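Local atomic coordinates of Exo-1,5-alpha-l-arabinofuranobiosidase (Gibberella zeae, PDB entry 2YDT), a protein that probably hydrolyses alpha-1,5-linked L-arabinan from the chain end, releasing arabinobiose, and here holds an iminosugar inhibitor and an arabinofuranose unit in its pocket. Residues Val14-Pro19 against Lys67-Ile72; Arg32-Glu35 against Leu41-Thr44; Trp45-Pro50 against Asn54-Ile59; Gly109-Ser114 against Leu120-Ala125; Ala342-Leu345 against Lys351-Val354. All blocks are in the same frame, centred on the assembly; numbering follows the deposited sequence. Where two conformers were deposited one is given.

Contact 1 of 5, residues Val14-Pro19 against Lys67-Ile72. With MN (manganese (II) ion), chain L; MN (manganese (II) ion), chain I.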
# COMPACT_ATOMS: atom_id res chain seq x y z
N VAL A 14 2.39 3.42 19.54
CA VAL A 14 1.58 4.57 19.78
C VAL A 14 0.23 4.41 19.04
O VAL A 14 0.20 4.19 17.84
CB VAL A 14 2.31 5.86 19.33
CG1 VAL A 14 1.35 7.07 19.20
CG2 VAL A 14 3.48 6.15 20.31
N GLU A 15 -0.86 4.53 19.77
CA GLU A 15 -2.18 4.42 19.20
C GLU A 15 -2.56 5.69 18.52
O GLU A 15 -2.47 6.80 19.09
CB GLU A 15 -3.21 4.08 20.30
CG GLU A 15 -4.64 3.87 19.80
CD GLU A 15 -5.53 3.37 20.90
OE1 GLU A 15 -6.18 4.21 21.52
OE2 GLU A 15 -5.52 2.15 21.16
N ILE A 16 -3.03 5.54 17.28
CA ILE A 16 -3.50 6.63 16.45
C ILE A 16 -5.03 6.78 16.50
O ILE A 16 -5.55 7.90 16.58
CB ILE A 16 -3.02 6.40 14.98
CG1 ILE A 16 -1.47 6.41 14.94
CG2 ILE A 16 -3.65 7.42 14.03
CD1 ILE A 16 -0.85 6.11 13.55
N PHE A 17 -5.72 5.65 16.47
CA PHE A 17 -7.19 5.65 16.51
C PHE A 17 -7.73 4.33 17.05
O PHE A 17 -7.31 3.27 16.62
CB PHE A 17 -7.75 5.85 15.10
CG PHE A 17 -9.25 5.85 15.01
CD1 PHE A 17 -10.02 6.84 15.65
CD2 PHE A 17 -9.90 4.92 14.24
CE1 PHE A 17 -11.41 6.85 15.53
CE2 PHE A 17 -11.30 4.95 14.12
CZ PHE A 17 -12.02 5.89 14.77
N ASP A 18 -8.66 4.43 17.99
CA ASP A 18 -9.40 3.32 18.53
C ASP A 18 -10.86 3.53 18.15
O ASP A 18 -11.49 4.50 18.61
CB ASP A 18 -9.25 3.32 20.05
CG ASP A 18 -9.90 2.14 20.71
OD1 ASP A 18 -10.21 1.12 20.07
OD2 ASP A 18 -10.08 2.22 21.96
N PRO A 19 -11.43 2.63 17.31
CA PRO A 19 -12.76 2.86 16.80
C PRO A 19 -13.86 2.79 17.87
O PRO A 19 -13.72 2.07 18.85
CB PRO A 19 -12.95 1.72 15.78
CG PRO A 19 -12.01 0.62 16.23
CD PRO A 19 -10.86 1.32 16.90
N LYS A 67 4.45 10.96 17.18
CA LYS A 67 4.14 10.74 18.60
C LYS A 67 2.71 11.09 18.97
O LYS A 67 2.12 10.41 19.81
CB LYS A 67 5.11 11.55 19.48
CG LYS A 67 6.48 11.03 19.35
CD LYS A 67 7.45 11.81 20.23
CE LYS A 67 8.84 11.24 20.10
NZ LYS A 67 9.79 11.99 20.99
N THR A 68 2.16 12.16 18.37
CA THR A 68 0.79 12.52 18.59
C THR A 68 0.08 12.86 17.27
O THR A 68 0.71 13.33 16.31
CB THR A 68 0.67 13.74 19.52
OG1 THR A 68 1.29 14.89 18.93
CG2 THR A 68 1.32 13.38 20.89
N TRP A 69 -1.23 12.64 17.27
CA TRP A 69 -2.01 12.74 16.05
C TRP A 69 -3.33 13.42 16.31
O TRP A 69 -3.89 13.31 17.40
CB TRP A 69 -2.31 11.33 15.53
CG TRP A 69 -1.10 10.55 15.12
CD1 TRP A 69 -0.29 9.80 15.92
CD2 TRP A 69 -0.56 10.45 13.79
NE1 TRP A 69 0.71 9.20 15.16
CE2 TRP A 69 0.56 9.59 13.86
CE3 TRP A 69 -0.93 10.98 12.56
CZ2 TRP A 69 1.32 9.26 12.72
CZ3 TRP A 69 -0.17 10.67 11.45
CH2 TRP A 69 0.93 9.80 11.53
N LYS A 70 -3.86 14.12 15.31
CA LYS A 70 -5.25 14.46 15.34
C LYS A 70 -5.87 14.52 13.97
O LYS A 70 -5.19 14.81 12.99
CB LYS A 70 -5.47 15.76 16.03
CG LYS A 70 -5.07 16.92 15.32
CD LYS A 70 -5.85 18.08 15.94
CE LYS A 70 -5.09 19.37 15.85
NZ LYS A 70 -4.34 19.52 14.59
N GLU A 71 -7.17 14.30 13.92
CA GLU A 71 -7.87 14.29 12.66
C GLU A 71 -8.04 15.72 12.20
O GLU A 71 -8.48 16.59 12.96
CB GLU A 71 -9.24 13.61 12.79
CG GLU A 71 -9.99 13.62 11.46
CD GLU A 71 -11.28 12.93 11.50
OE1 GLU A 71 -12.31 13.58 11.20
OE2 GLU A 71 -11.30 11.73 11.81
N ILE A 72 -7.70 15.96 10.95
CA ILE A 72 -7.83 17.27 10.35
C ILE A 72 -8.88 17.38 9.25
O ILE A 72 -9.38 18.46 8.95
CB ILE A 72 -6.45 17.82 9.85
CG1 ILE A 72 -5.82 16.98 8.74
CG2 ILE A 72 -5.50 18.01 11.04
CD1 ILE A 72 -4.65 17.71 8.01
MN MN L . -9.91 3.53 23.74
MN MN I . -10.91 -0.78 20.75
O HOH W 1 -11.30 -0.01 22.85
O HOH W 2 -12.95 -0.21 20.04
O HOH W 3 -11.74 -2.72 21.46
O HOH W 4 -8.91 -1.27 21.57
O HOH W 5 -10.54 -1.88 18.86

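Contact 2 of 5, residues Arg32-Glu35 against Leu41-Thr44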
# COMPACT_ATOMS: atom_id res chain seq x y z
N ARG A 32 -2.20 3.61 6.11
CA ARG A 32 -1.23 4.22 5.20
C ARG A 32 -0.71 5.54 5.73
O ARG A 32 -1.53 6.41 6.11
CB ARG A 32 -1.87 4.43 3.80
CG ARG A 32 -2.10 3.13 3.05
CD ARG A 32 -0.82 2.48 2.59
NE ARG A 32 -1.01 1.33 1.73
CZ ARG A 32 -1.07 0.06 2.13
NH1 ARG A 32 -1.06 -0.27 3.40
NH2 ARG A 32 -1.13 -0.88 1.23
N PRO A 33 0.63 5.73 5.70
CA PRO A 33 1.24 7.00 6.13
C PRO A 33 1.84 7.79 4.97
O PRO A 33 2.06 7.25 3.89
CB PRO A 33 2.41 6.53 6.98
CG PRO A 33 2.90 5.35 6.26
CD PRO A 33 1.67 4.70 5.57
N LEU A 34 2.05 9.06 5.23
CA LEU A 34 2.72 9.95 4.25
C LEU A 34 3.53 11.02 4.94
O LEU A 34 3.02 11.69 5.86
CB LEU A 34 1.66 10.60 3.35
CG LEU A 34 2.15 11.63 2.33
CD1 LEU A 34 3.01 10.94 1.25
CD2 LEU A 34 1.00 12.46 1.67
N GLU A 35 4.77 11.24 4.48
CA GLU A 35 5.56 12.40 4.95
C GLU A 35 5.52 13.50 3.90
O GLU A 35 5.91 13.26 2.75
CB GLU A 35 7.02 12.01 5.21
CG GLU A 35 7.84 13.13 5.85
CD GLU A 35 9.31 12.76 6.08
OE1 GLU A 35 9.94 12.26 5.13
OE2 GLU A 35 9.80 12.98 7.20
N LEU A 41 3.40 14.59 9.01
CA LEU A 41 2.93 13.26 8.60
C LEU A 41 1.42 13.27 8.52
O LEU A 41 0.73 13.90 9.36
CB LEU A 41 3.33 12.18 9.60
CG LEU A 41 4.82 12.03 9.91
CD1 LEU A 41 5.01 10.89 10.89
CD2 LEU A 41 5.70 11.73 8.70
N LEU A 42 0.90 12.60 7.49
CA LEU A 42 -0.52 12.32 7.38
C LEU A 42 -0.72 10.81 7.42
O LEU A 42 0.21 10.06 7.13
CB LEU A 42 -1.08 12.86 6.07
CG LEU A 42 -0.96 14.37 5.83
CD1 LEU A 42 -1.57 14.75 4.45
CD2 LEU A 42 -1.65 15.19 6.99
N GLY A 43 -1.90 10.41 7.84
CA GLY A 43 -2.27 9.02 7.88
C GLY A 43 -3.72 8.83 7.56
O GLY A 43 -4.54 9.74 7.79
N THR A 44 -4.08 7.61 7.11
CA THR A 44 -5.46 7.23 6.80
C THR A 44 -5.62 5.72 6.90
O THR A 44 -4.64 4.97 7.15
CB THR A 44 -5.86 7.75 5.41
OG1 THR A 44 -7.30 7.66 5.25
CG2 THR A 44 -5.15 6.97 4.27

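Contact 3 of 5, residues Trp45-Pro50 against Asn54-Ile59. With AHR (alpha-L-arabinofuranose), chain C.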
# COMPACT_ATOMS: atom_id res chain seq x y z
N TRP A 45 -6.85 5.27 6.77
CA TRP A 45 -7.23 3.87 6.88
C TRP A 45 -8.64 3.69 6.40
O TRP A 45 -9.38 4.70 6.20
CB TRP A 45 -7.14 3.37 8.33
CG TRP A 45 -8.00 4.16 9.33
CD1 TRP A 45 -9.30 3.90 9.66
CD2 TRP A 45 -7.64 5.32 10.07
NE1 TRP A 45 -9.76 4.82 10.57
CE2 TRP A 45 -8.76 5.70 10.85
CE3 TRP A 45 -6.45 6.07 10.17
CZ2 TRP A 45 -8.74 6.80 11.70
CZ3 TRP A 45 -6.42 7.15 11.03
CH2 TRP A 45 -7.56 7.52 11.78
N GLU A 46 -9.03 2.43 6.19
CA GLU A 46 -10.45 2.06 5.93
C GLU A 46 -11.21 2.20 7.23
O GLU A 46 -10.85 1.56 8.21
CB GLU A 46 -10.59 0.63 5.44
CG GLU A 46 -9.90 0.33 4.13
CD GLU A 46 -9.87 -1.14 3.74
OE1 GLU A 46 -10.26 -2.02 4.51
OE2 GLU A 46 -9.41 -1.41 2.61
N ASN A 47 -12.31 2.97 7.23
CA ASN A 47 -13.04 3.32 8.44
C ASN A 47 -14.47 2.80 8.30
O ASN A 47 -15.27 3.31 7.50
CB ASN A 47 -12.98 4.84 8.57
CG ASN A 47 -13.44 5.36 9.93
OD1 ASN A 47 -12.73 5.16 10.92
ND2 ASN A 47 -14.57 6.09 9.96
N TYR A 48 -14.76 1.71 9.00
CA TYR A 48 -15.99 0.92 8.80
C TYR A 48 -17.11 1.45 9.71
O TYR A 48 -17.68 0.73 10.53
CB TYR A 48 -15.76 -0.57 9.01
CG TYR A 48 -14.88 -1.26 7.98
CD1 TYR A 48 -15.42 -2.11 7.04
CD2 TYR A 48 -13.50 -1.04 7.95
CE1 TYR A 48 -14.64 -2.75 6.07
CE2 TYR A 48 -12.71 -1.67 6.98
CZ TYR A 48 -13.28 -2.53 6.05
OH TYR A 48 -12.51 -3.15 5.08
N SER A 49 -17.49 2.68 9.43
CA SER A 49 -18.53 3.34 10.23
C SER A 49 -19.92 2.85 9.82
O SER A 49 -20.13 2.37 8.73
CB SER A 49 -18.42 4.86 10.08
OG SER A 49 -18.50 5.23 8.72
N PRO A 50 -20.91 2.96 10.73
CA PRO A 50 -22.29 2.63 10.37
C PRO A 50 -22.83 3.69 9.42
O PRO A 50 -22.69 4.88 9.68
CB PRO A 50 -23.03 2.68 11.74
CG PRO A 50 -21.98 2.94 12.76
CD PRO A 50 -20.79 3.50 12.09
N ASN A 54 -22.35 7.91 4.21
CA ASN A 54 -21.45 7.01 3.46
C ASN A 54 -20.04 7.05 4.08
O ASN A 54 -19.57 8.12 4.54
CB ASN A 54 -21.33 7.46 2.01
CG ASN A 54 -22.66 7.44 1.27
OD1 ASN A 54 -23.58 6.66 1.59
ND2 ASN A 54 -22.74 8.26 0.21
N VAL A 55 -19.37 5.89 4.10
CA VAL A 55 -18.00 5.82 4.63
C VAL A 55 -17.05 6.81 3.93
O VAL A 55 -17.23 7.20 2.78
CB VAL A 55 -17.42 4.40 4.58
CG1 VAL A 55 -18.20 3.47 5.56
CG2 VAL A 55 -17.45 3.84 3.13
N TRP A 56 -16.03 7.21 4.68
CA TRP A 56 -15.03 8.18 4.23
C TRP A 56 -13.65 7.70 4.69
O TRP A 56 -13.55 6.82 5.56
CB TRP A 56 -15.30 9.56 4.82
CG TRP A 56 -15.22 9.57 6.32
CD1 TRP A 56 -14.10 9.82 7.09
CD2 TRP A 56 -16.27 9.27 7.25
NE1 TRP A 56 -14.38 9.66 8.42
CE2 TRP A 56 -15.70 9.31 8.55
CE3 TRP A 56 -17.61 8.93 7.11
CZ2 TRP A 56 -16.47 9.11 9.71
CZ3 TRP A 56 -18.36 8.68 8.26
CH2 TRP A 56 -17.79 8.78 9.54
N PHE A 57 -12.61 8.32 4.15
CA PHE A 57 -11.25 8.04 4.63
C PHE A 57 -10.88 9.16 5.61
O PHE A 57 -10.69 10.33 5.18
CB PHE A 57 -10.23 8.03 3.49
CG PHE A 57 -10.46 6.94 2.47
CD1 PHE A 57 -10.79 5.64 2.84
CD2 PHE A 57 -10.19 7.19 1.14
CE1 PHE A 57 -10.94 4.62 1.87
CE2 PHE A 57 -10.31 6.17 0.15
CZ PHE A 57 -10.71 4.89 0.55
N PRO A 58 -10.67 8.83 6.90
CA PRO A 58 -10.17 9.86 7.82
C PRO A 58 -8.72 10.30 7.49
O PRO A 58 -7.90 9.50 7.01
CB PRO A 58 -10.19 9.17 9.19
CG PRO A 58 -10.99 7.91 9.00
CD PRO A 58 -10.83 7.53 7.57
N ILE A 59 -8.41 11.57 7.73
CA ILE A 59 -7.05 12.08 7.58
C ILE A 59 -6.58 12.62 8.91
O ILE A 59 -7.14 13.61 9.42
CB ILE A 59 -6.99 13.18 6.49
CG1 ILE A 59 -7.43 12.57 5.15
CG2 ILE A 59 -5.54 13.80 6.39
CD1 ILE A 59 -6.41 11.60 4.48
O5 AHR C . -9.21 -3.91 1.84
C5 AHR C . -10.35 -4.70 2.24
C4 AHR C . -10.26 -6.11 1.71
O4 AHR C . -10.30 -6.16 0.30
C3 AHR C . -11.48 -6.97 2.10
O3 AHR C . -11.41 -7.49 3.45
C2 AHR C . -11.38 -8.09 1.10
O2 AHR C . -12.62 -8.73 0.76
C1 AHR C . -10.77 -7.43 -0.10
O HOH W 6 -13.53 4.13 4.71
O HOH W 7 -16.16 5.90 7.40

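Contact 4 of 5, residues Gly109-Ser114 against Leu120-Ala125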
# COMPACT_ATOMS: atom_id res chain seq x y z
N GLY A 109 -8.15 5.61 -3.73
CA GLY A 109 -8.86 4.56 -3.02
C GLY A 109 -10.06 4.13 -3.82
O GLY A 109 -10.30 4.65 -4.92
N SER A 110 -10.81 3.17 -3.29
CA SER A 110 -11.90 2.57 -4.01
C SER A 110 -13.26 3.00 -3.43
O SER A 110 -13.53 2.78 -2.25
CB SER A 110 -11.75 1.07 -4.01
OG SER A 110 -12.73 0.50 -4.86
N SER A 111 -14.06 3.61 -4.30
CA SER A 111 -15.44 3.96 -4.00
C SER A 111 -16.32 2.75 -4.33
O SER A 111 -16.20 2.18 -5.42
CB SER A 111 -15.84 5.21 -4.82
OG SER A 111 -17.19 5.58 -4.51
N ILE A 112 -17.15 2.34 -3.38
CA ILE A 112 -17.87 1.08 -3.42
C ILE A 112 -19.20 1.28 -2.70
O ILE A 112 -19.23 1.76 -1.54
CB ILE A 112 -17.09 -0.03 -2.66
CG1 ILE A 112 -15.69 -0.22 -3.27
CG2 ILE A 112 -17.86 -1.40 -2.62
CD1 ILE A 112 -14.80 -1.21 -2.48
N PRO A 113 -20.32 0.92 -3.34
CA PRO A 113 -21.57 1.01 -2.60
C PRO A 113 -21.63 0.02 -1.47
O PRO A 113 -20.92 -0.97 -1.48
CB PRO A 113 -22.62 0.67 -3.66
CG PRO A 113 -21.90 -0.20 -4.66
CD PRO A 113 -20.47 0.28 -4.65
N SER A 114 -22.48 0.28 -0.50
CA SER A 114 -22.57 -0.55 0.71
C SER A 114 -22.80 -2.02 0.40
O SER A 114 -22.33 -2.89 1.12
CB SER A 114 -23.70 -0.08 1.63
OG SER A 114 -23.49 1.24 2.12
N LEU A 120 -14.62 1.18 -7.81
CA LEU A 120 -14.21 2.32 -8.59
C LEU A 120 -13.02 3.04 -7.95
O LEU A 120 -13.18 3.74 -6.93
CB LEU A 120 -15.42 3.25 -8.79
CG LEU A 120 -15.27 4.54 -9.59
CD1 LEU A 120 -14.56 4.35 -10.93
CD2 LEU A 120 -16.67 5.18 -9.75
N ILE A 121 -11.85 2.86 -8.55
CA ILE A 121 -10.65 3.52 -8.09
C ILE A 121 -10.72 4.99 -8.52
O ILE A 121 -10.83 5.30 -9.71
CB ILE A 121 -9.34 2.81 -8.58
CG1 ILE A 121 -9.22 1.43 -7.91
CG2 ILE A 121 -8.15 3.68 -8.26
CD1 ILE A 121 -8.11 0.52 -8.51
N GLU A 122 -10.58 5.89 -7.53
CA GLU A 122 -10.69 7.34 -7.65
C GLU A 122 -9.39 7.98 -7.27
O GLU A 122 -8.60 7.41 -6.52
CB GLU A 122 -11.73 7.89 -6.64
CG GLU A 122 -13.11 7.20 -6.65
CD GLU A 122 -13.93 7.63 -7.83
OE1 GLU A 122 -13.40 7.57 -8.96
OE2 GLU A 122 -15.12 8.00 -7.65
N VAL A 123 -9.15 9.19 -7.77
CA VAL A 123 -8.12 10.08 -7.22
C VAL A 123 -8.77 11.36 -6.71
O VAL A 123 -9.51 12.01 -7.45
CB VAL A 123 -6.98 10.42 -8.22
CG1 VAL A 123 -5.98 11.44 -7.68
CG2 VAL A 123 -6.27 9.14 -8.63
N TYR A 124 -8.46 11.71 -5.46
CA TYR A 124 -8.81 12.99 -4.81
C TYR A 124 -7.51 13.72 -4.51
O TYR A 124 -6.44 13.11 -4.34
CB TYR A 124 -9.60 12.74 -3.49
CG TYR A 124 -11.06 12.44 -3.73
CD1 TYR A 124 -11.45 11.22 -4.24
CD2 TYR A 124 -12.04 13.42 -3.54
CE1 TYR A 124 -12.82 10.96 -4.53
CE2 TYR A 124 -13.35 13.18 -3.81
CZ TYR A 124 -13.76 11.97 -4.31
OH TYR A 124 -15.10 11.77 -4.61
N ALA A 125 -7.58 15.05 -4.44
CA ALA A 125 -6.39 15.87 -4.23
C ALA A 125 -6.63 16.95 -3.21
O ALA A 125 -7.75 17.44 -3.08
CB ALA A 125 -5.94 16.53 -5.53

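Contact 5 of 5, residues Ala342-Leu345 against Lys351-Val354. With SO4 (sulfate ion), chain F.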
# COMPACT_ATOMS: atom_id res chain seq x y z
N ALA A 342 -3.28 -1.34 10.94
CA ALA A 342 -4.66 -1.20 11.40
C ALA A 342 -5.30 -2.55 11.65
O ALA A 342 -6.50 -2.74 11.47
CB ALA A 342 -5.49 -0.30 10.46
N GLY A 343 -4.51 -3.51 12.11
CA GLY A 343 -5.08 -4.74 12.58
C GLY A 343 -5.26 -5.78 11.50
O GLY A 343 -4.66 -5.71 10.40
N ILE A 344 -6.08 -6.77 11.82
CA ILE A 344 -6.22 -7.97 11.03
C ILE A 344 -7.52 -8.04 10.24
O ILE A 344 -8.49 -7.36 10.55
CB ILE A 344 -6.10 -9.25 11.90
CG1 ILE A 344 -7.29 -9.38 12.86
CG2 ILE A 344 -4.80 -9.24 12.71
CD1 ILE A 344 -7.28 -10.71 13.65
N LEU A 345 -7.51 -8.88 9.21
CA LEU A 345 -8.70 -9.15 8.42
C LEU A 345 -9.86 -9.62 9.29
O LEU A 345 -9.62 -10.25 10.34
CB LEU A 345 -8.40 -10.23 7.38
CG LEU A 345 -7.53 -9.75 6.21
CD1 LEU A 345 -6.94 -11.01 5.50
CD2 LEU A 345 -8.36 -8.92 5.26
N LYS A 351 -11.11 -5.83 18.04
CA LYS A 351 -9.84 -5.50 18.63
C LYS A 351 -8.89 -4.68 17.77
O LYS A 351 -7.79 -4.30 18.23
CB LYS A 351 -9.15 -6.78 19.08
CG LYS A 351 -9.97 -7.54 20.15
CD LYS A 351 -10.51 -6.61 21.26
CE LYS A 351 -10.94 -7.37 22.54
NZ LYS A 351 -11.73 -6.54 23.50
N ASN A 352 -9.25 -4.42 16.51
CA ASN A 352 -8.33 -3.63 15.65
C ASN A 352 -8.26 -2.19 16.11
O ASN A 352 -9.28 -1.55 16.45
CB ASN A 352 -8.71 -3.63 14.17
CG ASN A 352 -8.48 -4.94 13.46
OD1 ASN A 352 -7.97 -5.94 14.03
ND2 ASN A 352 -8.86 -4.96 12.17
N THR A 353 -7.04 -1.64 16.08
CA THR A 353 -6.83 -0.21 16.26
C THR A 353 -5.79 0.19 15.20
O THR A 353 -5.08 -0.67 14.66
CB THR A 353 -6.24 0.13 17.65
OG1 THR A 353 -4.95 -0.51 17.77
CG2 THR A 353 -7.22 -0.35 18.77
N VAL A 354 -5.71 1.48 14.96
CA VAL A 354 -4.65 2.07 14.09
C VAL A 354 -3.50 2.48 15.02
O VAL A 354 -3.70 3.21 15.97
CB VAL A 354 -5.16 3.29 13.27
CG1 VAL A 354 -4.06 3.72 12.26
CG2 VAL A 354 -6.52 2.95 12.59
S SO4 F . -14.71 -4.20 22.30
O1 SO4 F . -15.17 -4.10 20.94
O2 SO4 F . -13.79 -5.36 22.35
O3 SO4 F . -14.02 -3.01 22.83
O4 SO4 F . -15.85 -4.50 23.21

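Contact 1 of 5, residues Val14-Pro19 against Lys67-Ile72
Ile16 lies over one face of the indole of Trp69, and this CH-pi packing carries most of the contact. From CB of Ile16 the side chain forks. CG2, the short branch, points opposite the backbone N and just reaches the pyrrole end of the indole, 4.2 Å from Trp69 CG. The long branch starts at CG1, which stands opposite the carbonyl carbon (chi1 -62°) and is thereby swung over the ring. There Ile16 CG1 is 3.5 Å from Trp69 NE1. Its CH-pi contact is made with the five-membered ring, whose normal it meets only 20° off axis. Beyond it, CD1 slides toward the rim, with Ile16 CD1 3.8 Å from Trp69 CE2 and near CZ2. The other meeting point is smaller: Val14 CG1 rests 3.5 Å from the carbonyl Lys67 O.

Trp69 NE1 makes a weak hydrogen bond to Gly66 O, just before its own segment. Ile16 and Phe17 form a classic beta bulge facing Val354, after which the chain leaves the strand at Asp18. There the two carboxylate oxygens part company: Asp18 OD1 binds one manganese ion at 2.1 Å, five waters completing its shell, while OD2 binds a second manganese at 2.2 Å.

The interface is thus largely apolar, with no direct hydrogen bond between the segments. It should grip by shape, with the indole N-H turned to a weak bond from its own loop and the charged chemistry kept apart at the metal-binding carboxylate, beyond the end of the strand.

Contact 2 of 5, residues Arg32-Glu35 against Leu41-Thr44
Leu41 sets CG opposite its carbonyl carbon (chi1 -57°) and Glu35 sends CG opposite its backbone N (chi1 -173°), which brings the leucine methyl CD2 against the first carbons of the glutamate: Leu41 CD2 is 3.7 Å from Glu35 CB. The extended glutamate chain runs on past it, and OE1 ends on Gln331 N, with a manganese ion about 4 Å from its nearest side-chain atom.

The pairing is regular and antiparallel. Arg32 with Thr44 and Leu34 with Leu42 are the hydrogen-bonded pairs, each closed by two bonds; Leu42 N to Leu34 O is 2.8 Å. Pro33, which has no N-H to give, falls at a non-hydrogen-bonded position opposite Gly43. The alpha carbons fill in: Gly43 CA is 3.2 Å from Arg32 O.

Side chains divide between the two faces. Pro33, Glu35 and Leu41 turn to strands 326-330 and 336-341, whereas Leu34, Leu42 and Thr44 pack on strand 87-92, and the hydroxyl of Thr44 bonds Pro58 O. Arg32 starts on the Leu34 face, but its guanidinium leads off to the hydroxyl of Thr324. The hairpin of strands 28-35 and 41-47 is thus sandwiched between neighbouring sheets, as the inner strands of a beta-propeller blade are.

Contact 3 of 5, residues Trp45-Pro50 against Asn54-Ile59
Trp45 and Pro58 meet where the weakly bonded strand 45-47 and strand 57-59 are already splaying, their short axes 6.2 Å apart at closest and inclined at 124°. Past Asn47 the chain turns through an inverse gamma turn centred on Tyr48. Water takes over where direct backbone pairing lapses. Water 7 touches four groups, donating to Asn47 O at 2.7 Å and to Ser49 OG, and accepting from Asn47 ND2 and Trp56 N; it also sits over the centre of the Trp56 ring, which receives Lys74 in a cation-pi contact.

Pro58 lies on one face of the Trp45 indole, with Pro58 CG 3.6 Å from Trp45 CE2. The indole is held in turn by Trp45 NE1, which bonds Asn47 OD1 at 3.0 Å. Asn47 CB packs 3.6 Å from Pro58 CD, and its ND2 lies near Trp56 CZ2, amide and ring planes 47° apart.

This is the opening end of a hairpin in a beta-propeller blade, and it supplies two residues of the arabinofuranose pocket. Glu46 and Tyr48 leave the backbone on the side away from 54-59. The sugar's O5 donates to Glu46 OE2 at 2.6 Å, and Tyr48 OH to Glu46 OE1 from above the carboxylate plane. Gln87 N also bonds OE2.

Contact 4 of 5, residues Gly109-Ser114 against Leu120-Ala125
Ser111 sits beside Leu120 and Glu122 at the firm part of the contact. Ser111 N bonds Leu120 O at 2.8 Å, and its CB packs 3.8 Å from Glu122 CG. Glu122 N reaches Gly109 O at 2.9 Å. Between these two bonds Ser110 pairs with Ile121 without hydrogen bonds, and the strands come close enough for Ser110 CA to lie 3.4 Å from Leu120 O.

Grip slackens at both margins. Gly109 N to Glu122 O is a weak 3.4 Å bond, and Leu120 N to Ser111 O is weak through its bent angle. The N-to-C directions of the short strand segments stand 122° apart, well short of antiparallel, in what is a strongly twisted hairpin of a propeller blade, here strands 105-111 and 119-126. Beyond Ser111 the chain leaves its partner and reaches the surface by Ser114.

The polar groups on the face that carries Ser111 and Glu122 are accounted for by the surroundings. A bend at chi2 (-76°) folds the Glu122 carboxylate back, OE1 bonding His138 ND1 and OE2 bonding Asn80 ND2. That same Asn80 nitrogen also meets Ser111 OG, which is bonded to Gly83 O as well. Ser110 and Ile121 turn to the other face of the sheet.

Contact 5 of 5, residues Ala342-Leu345 against Lys351-Val354
Asn352 grips the backbone of Ile344 with both ends of its amide, and it buries more surface here than any other residue. Its ND2 donates to Ile344 O at 2.9 Å in an almost perfectly straight bond (178°), lying in the carbonyl plane and on a lone pair. The return bond is less regular: Ile344 N reaches Asn352 OD1 at 3.0 Å, but from 43° above the amide's carbonyl plane. The near-zero chi2 (-2°) turns the amide so that both atoms face the loop. A second acceptor, Val28 O, also takes ND2, so the nitrogen is held by two backbone carbonyls, one from the loop and one from strand 28-35, and the amide's rotation is fixed.

Between these partners Gly343 passes close under the amide. Having no side chain, it lets its alpha carbon lie directly against the group, with Gly343 CA 3.4 Å from Asn352 OD1.

Ala342, second in buried surface, works through carbon. Its CA lies 3.3 Å from Thr353 O in a CA-H...O contact, and Ala342 CB meets Val354 CG2 at 4.0 Å. On the outer side, Lys351 leaves the contact, and its NZ bonds a sulfate, probably from the crystallisation liquor.

Both segments belong to the loop that links strands 336-341 and 354-360, and Leu345 at its far side touches the arabinofuranose. An asparagine amide standing in for backbone pairing thus closes the base of an inter-strand loop beside the ligand pocket of a beta-propeller.

Overall arrangement
Six four-stranded antiparallel sheets make this a six-bladed beta-propeller. Contacts 2 and 3 lie within the blade of strands 28-35 to 70-75, and contact 1 joins its outer strand 70-75 to strand 11-17 of the next sheet. Strand 11-17 pairs with strand 354-360 from the far end of the chain, which closes the ring and ties contact 1 to contact 5: Ile16 N lies 2.8 Å from Val354 O. Contact 3 links most of the rest. Its Trp45 CD2 is 3.6 Å from Val354 CG2, and Phe57 CE2 is 3.8 Å from Gly109 CA of contact 4. Contacts 3 and 5 border the arabinofuranose; Ser110 of contact 4 stays about 8 Å from it, side chain to ligand.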